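Local atomic coordinates of ABC transporter binding protein AcbH (Actinoplanes, PDB entry 3OO8), a protein that serves as the extracellular solute receptor of an ABC transporter and binds beta-D-galactopyranose with exclusive preference. Residues Y291-F303 against E360-D374. The protein carries 2 engineered substitutions. Sequence-based numbering, arbitrary orientation.
Sequences YGTDYMDAPTDGF and EIGKCKSVSQFMERD. Engineered in segment 360-374: Glu372 (natural residue Asp).
With CG beside its backbone N (chi1 -67°) and the chain extended from CG to NE, Arg373 reaches from helix 371-374 to Asp301, whereas a bend at chi2 (-56°) returns the amide of Gln369 to Thr300, although its CB points away. Arg373 NH1 and NH2 both donate end-on to Asp301 OD1, at 2.9 and 3.2 Å, the two planar groups being nearly coplanar. Asp301 OD2 is held by Tyr138, making Asp301 a second-shell residue that probably positions Arg373 of the galactose site, whose NE binds a glycerol here. An alanine in place of Arg373 would probably leave Asp301 without its charge partner and the sugar pocket without one of its contacts. Gln369 OE1 takes the backbone N of Thr300 at 2.8 Å, nearly along the C=O axis. Further back, Ser368 OG meets Asp297 OD1 (2.7 Å) from above the carboxylate plane. Short parallel pairing in this class 2 solute-binding fold joins 295-297 and 366-368 through Ser368 N to Met296 O and Ala298 N to Ser368 O. Met296 SD packs on Ile361 CG1 (3.9 Å) at the end of helix 352-363. Strand 134-147 borders Met296, Pro299 and Thr300, with its Trp142 stacked on Phe370, while helix 191-201 touches Ser368 and Phe370.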
loop_
_atom_site.group_PDB
_atom_site.type_symbol
_atom_site.label_atom_id
_atom_site.label_comp_id
_atom_site.label_asym_id
_atom_site.label_seq_id
_atom_site.Cartn_x
_atom_site.Cartn_y
_atom_site.Cartn_z
ATOM N N TYR A 291 -19.125 -4.059 -4.351
ATOM C CA TYR A 291 -17.735 -3.581 -4.385
ATOM C C TYR A 291 -16.778 -4.503 -5.129
ATOM O O TYR A 291 -15.581 -4.221 -5.204
ATOM C CB TYR A 291 -17.238 -3.338 -2.960
ATOM C CG TYR A 291 -18.167 -2.380 -2.225
ATOM C CD1 TYR A 291 -18.386 -1.092 -2.705
ATOM C CD2 TYR A 291 -18.840 -2.799 -1.083
ATOM C CE1 TYR A 291 -19.262 -0.259 -2.063
ATOM C CE2 TYR A 291 -19.711 -1.963 -0.425
ATOM C CZ TYR A 291 -19.919 -0.696 -0.940
ATOM O OH TYR A 291 -20.801 0.137 -0.276
ATOM N N GLY A 292 -17.305 -5.604 -5.661
ATOM C CA GLY A 292 -16.519 -6.575 -6.434
ATOM C C GLY A 292 -15.115 -6.789 -5.874
ATOM O O GLY A 292 -14.931 -7.037 -4.676
ATOM N N THR A 293 -14.127 -6.652 -6.756
ATOM C CA THR A 293 -12.732 -6.622 -6.341
ATOM C C THR A 293 -12.185 -5.255 -6.711
ATOM O O THR A 293 -11.037 -5.118 -7.138
ATOM C CB THR A 293 -11.892 -7.748 -7.010
ATOM O OG1 THR A 293 -11.916 -7.636 -8.433
ATOM C CG2 THR A 293 -12.411 -9.125 -6.599
ATOM N N ASP A 294 -13.013 -4.225 -6.523
ATOM C CA ASP A 294 -12.653 -2.911 -7.058
ATOM C C ASP A 294 -11.533 -2.179 -6.350
ATOM O O ASP A 294 -11.002 -1.194 -6.873
ATOM C CB ASP A 294 -13.854 -1.985 -7.004
ATOM C CG ASP A 294 -14.878 -2.298 -8.056
ATOM O OD1 ASP A 294 -14.512 -2.880 -9.105
ATOM O OD2 ASP A 294 -16.042 -1.894 -7.843
ATOM N N TYR A 295 -11.190 -2.641 -5.154
ATOM C CA TYR A 295 -10.289 -1.891 -4.279
ATOM C C TYR A 295 -9.166 -2.769 -3.773
ATOM O O TYR A 295 -9.330 -3.991 -3.630
ATOM C CB TYR A 295 -11.085 -1.312 -3.102
ATOM C CG TYR A 295 -12.258 -0.498 -3.551
ATOM C CD1 TYR A 295 -12.064 0.609 -4.372
ATOM C CD2 TYR A 295 -13.562 -0.822 -3.139
ATOM C CE1 TYR A 295 -13.141 1.358 -4.815
ATOM C CE2 TYR A 295 -14.638 -0.085 -3.564
ATOM C CZ TYR A 295 -14.425 1.002 -4.383
ATOM O OH TYR A 295 -15.494 1.753 -4.809
ATOM N N MET A 296 -8.021 -2.165 -3.487
ATOM C CA MET A 296 -6.858 -2.919 -2.996
ATOM C C MET A 296 -5.992 -1.955 -2.191
ATOM O O MET A 296 -5.930 -0.773 -2.536
ATOM C CB MET A 296 -5.991 -3.369 -4.198
ATOM C CG MET A 296 -4.905 -4.401 -3.817
ATOM S SD MET A 296 -3.687 -4.523 -5.166
ATOM C CE MET A 296 -4.617 -5.396 -6.419
ATOM N N ASP A 297 -5.314 -2.439 -1.160
ATOM C CA ASP A 297 -4.214 -1.685 -0.553
ATOM C C ASP A 297 -3.031 -1.784 -1.535
ATOM O O ASP A 297 -2.528 -2.886 -1.801
ATOM C CB ASP A 297 -3.740 -2.384 0.757
ATOM C CG ASP A 297 -4.478 -1.918 2.030
ATOM O OD1 ASP A 297 -5.055 -0.799 2.104
ATOM O OD2 ASP A 297 -4.455 -2.701 3.002
ATOM N N ALA A 298 -2.591 -0.649 -2.069
ATOM C CA ALA A 298 -1.405 -0.627 -2.944
ATOM C C ALA A 298 -0.605 0.611 -2.555
ATOM O O ALA A 298 -0.753 1.685 -3.152
ATOM C CB ALA A 298 -1.817 -0.623 -4.426
ATOM N N PRO A 299 0.230 0.507 -1.509
ATOM C CA PRO A 299 0.932 1.687 -0.977
ATOM C C PRO A 299 1.759 2.427 -2.043
ATOM O O PRO A 299 2.651 1.835 -2.658
ATOM C CB PRO A 299 1.843 1.093 0.114
ATOM C CG PRO A 299 1.097 -0.151 0.556
ATOM C CD PRO A 299 0.506 -0.714 -0.717
ATOM N N THR A 300 1.449 3.717 -2.235
ATOM C CA THR A 300 1.959 4.492 -3.346
ATOM C C THR A 300 2.874 5.615 -2.865
ATOM O O THR A 300 2.477 6.510 -2.084
ATOM C CB THR A 300 0.776 5.121 -4.139
ATOM O OG1 THR A 300 -0.128 4.084 -4.560
ATOM C CG2 THR A 300 1.272 5.856 -5.389
ATOM N N ASP A 301 4.103 5.580 -3.359
ATOM C CA ASP A 301 5.099 6.577 -3.009
ATOM C C ASP A 301 5.129 7.667 -4.086
ATOM O O ASP A 301 4.868 7.380 -5.257
ATOM C CB ASP A 301 6.493 5.964 -2.888
ATOM C CG ASP A 301 6.653 5.080 -1.655
ATOM O OD1 ASP A 301 5.694 4.933 -0.857
ATOM O OD2 ASP A 301 7.744 4.480 -1.488
ATOM N N GLY A 302 5.474 8.889 -3.705
ATOM C CA GLY A 302 5.548 9.968 -4.697
ATOM C C GLY A 302 6.281 11.166 -4.156
ATOM O O GLY A 302 7.186 11.026 -3.331
ATOM N N PHE A 303 5.910 12.343 -4.656
ATOM C CA PHE A 303 6.633 13.574 -4.338
ATOM C C PHE A 303 5.661 14.712 -4.135
ATOM O O PHE A 303 4.575 14.724 -4.730
ATOM C CB PHE A 303 7.594 13.921 -5.479
ATOM C CG PHE A 303 8.500 12.777 -5.800
ATOM C CD1 PHE A 303 9.652 12.597 -5.072
ATOM C CD2 PHE A 303 8.145 11.848 -6.788
ATOM C CE1 PHE A 303 10.468 11.476 -5.299
ATOM C CE2 PHE A 303 8.958 10.722 -7.044
ATOM C CZ PHE A 303 10.135 10.550 -6.307
ATOM N N GLU A 360 -3.281 -5.882 -12.326
ATOM C CA GLU A 360 -4.289 -5.980 -11.272
ATOM C C GLU A 360 -4.464 -4.665 -10.516
ATOM O O GLU A 360 -5.580 -4.265 -10.204
ATOM C CB GLU A 360 -3.987 -7.142 -10.322
ATOM C CG GLU A 360 -4.125 -8.489 -11.046
ATOM C CD GLU A 360 -5.515 -8.713 -11.615
ATOM O OE1 GLU A 360 -6.523 -8.275 -10.992
ATOM O OE2 GLU A 360 -5.605 -9.360 -12.680
ATOM N N ILE A 361 -3.371 -3.959 -10.230
ATOM C CA ILE A 361 -3.551 -2.640 -9.642
ATOM C C ILE A 361 -4.280 -1.655 -10.574
ATOM O O ILE A 361 -5.128 -0.856 -10.143
ATOM C CB ILE A 361 -2.206 -2.044 -9.178
ATOM C CG1 ILE A 361 -1.600 -2.945 -8.105
ATOM C CG2 ILE A 361 -2.437 -0.611 -8.675
ATOM C CD1 ILE A 361 -0.112 -2.587 -7.768
ATOM N N GLY A 362 -3.997 -1.752 -11.864
ATOM C CA GLY A 362 -4.646 -0.850 -12.830
ATOM C C GLY A 362 -6.147 -1.038 -12.997
ATOM O O GLY A 362 -6.854 -0.098 -13.381
ATOM N N LYS A 363 -6.629 -2.231 -12.687
ATOM C CA LYS A 363 -8.074 -2.517 -12.742
ATOM C C LYS A 363 -8.846 -1.877 -11.584
ATOM O O LYS A 363 -10.051 -1.625 -11.710
ATOM C CB LYS A 363 -8.319 -4.037 -12.741
ATOM C CG LYS A 363 -7.862 -4.752 -13.986
ATOM C CD LYS A 363 -7.904 -6.266 -13.666
ATOM C CE LYS A 363 -7.605 -7.112 -14.824
ATOM N NZ LYS A 363 -7.644 -8.516 -14.311
ATOM N N CYS A 364 -8.176 -1.561 -10.476
ATOM C CA CYS A 364 -8.886 -1.007 -9.335
ATOM C C CYS A 364 -9.428 0.413 -9.567
ATOM O O CYS A 364 -8.719 1.288 -10.062
ATOM C CB CYS A 364 -7.976 -0.959 -8.121
ATOM S SG CYS A 364 -7.512 -2.608 -7.558
ATOM N N LYS A 365 -10.674 0.622 -9.167
ATOM C CA LYS A 365 -11.340 1.929 -9.225
ATOM C C LYS A 365 -10.633 2.949 -8.307
ATOM O O LYS A 365 -10.500 4.132 -8.651
ATOM C CB LYS A 365 -12.800 1.738 -8.789
ATOM C CG LYS A 365 -13.702 2.925 -8.990
ATOM C CD LYS A 365 -15.159 2.454 -8.893
ATOM C CE LYS A 365 -15.365 1.180 -9.714
ATOM N NZ LYS A 365 -16.786 0.698 -9.762
ATOM N N SER A 366 -10.206 2.474 -7.140
ATOM C CA SER A 366 -9.495 3.271 -6.127
ATOM C C SER A 366 -8.523 2.358 -5.422
ATOM O O SER A 366 -8.784 1.156 -5.309
ATOM C CB SER A 366 -10.456 3.795 -5.049
ATOM O OG SER A 366 -11.353 4.742 -5.604
ATOM N N VAL A 367 -7.403 2.909 -4.958
ATOM C CA VAL A 367 -6.487 2.097 -4.154
ATOM C C VAL A 367 -6.275 2.772 -2.819
ATOM O O VAL A 367 -6.083 3.992 -2.745
ATOM C CB VAL A 367 -5.099 1.802 -4.827
ATOM C CG1 VAL A 367 -5.273 0.847 -6.019
ATOM C CG2 VAL A 367 -4.357 3.065 -5.186
ATOM N N SER A 368 -6.343 1.960 -1.769
ATOM C CA SER A 368 -6.038 2.442 -0.441
ATOM C C SER A 368 -4.528 2.258 -0.218
ATOM O O SER A 368 -3.836 1.722 -1.092
ATOM C CB SER A 368 -6.946 1.742 0.574
ATOM O OG SER A 368 -6.846 0.320 0.409
ATOM N N GLN A 369 -4.012 2.695 0.934
ATOM C CA GLN A 369 -2.559 2.840 1.077
ATOM C C GLN A 369 -1.997 2.035 2.240
ATOM O O GLN A 369 -0.853 2.286 2.634
ATOM C CB GLN A 369 -2.251 4.304 1.384
ATOM C CG GLN A 369 -2.748 5.272 0.309
ATOM C CD GLN A 369 -2.194 4.926 -1.081
ATOM O OE1 GLN A 369 -0.996 4.718 -1.246
ATOM N NE2 GLN A 369 -3.062 4.910 -2.088
ATOM N N PHE A 370 -2.800 1.084 2.735
ATOM C CA PHE A 370 -2.513 0.262 3.947
ATOM C C PHE A 370 -2.865 1.064 5.190
ATOM O O PHE A 370 -2.707 2.276 5.217
ATOM C CB PHE A 370 -1.072 -0.271 3.978
ATOM C CG PHE A 370 -0.824 -1.279 5.078
ATOM C CD1 PHE A 370 -1.355 -2.571 5.017
ATOM C CD2 PHE A 370 -0.012 -0.934 6.150
ATOM C CE1 PHE A 370 -1.093 -3.497 6.040
ATOM C CE2 PHE A 370 0.244 -1.862 7.163
ATOM C CZ PHE A 370 -0.300 -3.132 7.098
ATOM N N MET A 371 -3.371 0.385 6.212
ATOM C CA MET A 371 -3.867 1.105 7.393
ATOM C C MET A 371 -2.861 2.077 7.995
ATOM O O MET A 371 -3.227 3.177 8.411
ATOM C CB MET A 371 -4.361 0.116 8.453
ATOM C CG MET A 371 -5.076 0.863 9.592
ATOM S SD MET A 371 -5.543 -0.230 10.968
ATOM C CE MET A 371 -6.740 -1.312 10.171
ATOM N N GLU A 372 -1.591 1.699 8.019
ATOM C CA GLU A 372 -0.564 2.571 8.588
ATOM C C GLU A 372 -0.398 3.936 7.908
ATOM O O GLU A 372 0.155 4.872 8.520
ATOM C CB GLU A 372 0.767 1.846 8.602
ATOM C CG GLU A 372 0.784 0.717 9.583
ATOM C CD GLU A 372 1.494 1.057 10.851
ATOM O OE1 GLU A 372 1.389 2.221 11.338
ATOM O OE2 GLU A 372 2.182 0.128 11.339
ATOM N N ARG A 373 -0.847 4.045 6.661
ATOM C CA ARG A 373 -0.763 5.300 5.921
ATOM C C ARG A 373 -2.122 5.937 5.747
ATOM O O ARG A 373 -2.204 7.153 5.531
ATOM C CB ARG A 373 -0.124 5.055 4.542
ATOM C CG ARG A 373 1.325 4.643 4.628
ATOM C CD ARG A 373 1.887 4.451 3.224
ATOM N NE ARG A 373 3.340 4.265 3.246
ATOM C CZ ARG A 373 4.103 4.304 2.150
ATOM N NH1 ARG A 373 3.541 4.534 0.983
ATOM N NH2 ARG A 373 5.423 4.152 2.225
ATOM N N ASP A 374 -3.203 5.163 5.864
ATOM C CA ASP A 374 -4.530 5.770 5.667
ATOM C C ASP A 374 -5.124 6.412 6.923
ATOM O O ASP A 374 -6.065 7.210 6.829
ATOM C CB ASP A 374 -5.536 4.760 5.080
ATOM C CG ASP A 374 -5.377 4.588 3.574
ATOM O OD1 ASP A 374 -5.207 5.632 2.891
ATOM O OD2 ASP A 374 -5.514 3.439 3.115
HETATM O O HOH W 1 -13.933 4.471 -6.218
HETATM O O HOH W 2 -5.922 0.979 4.302
HETATM O O HOH W 3 8.058 3.256 0.680
#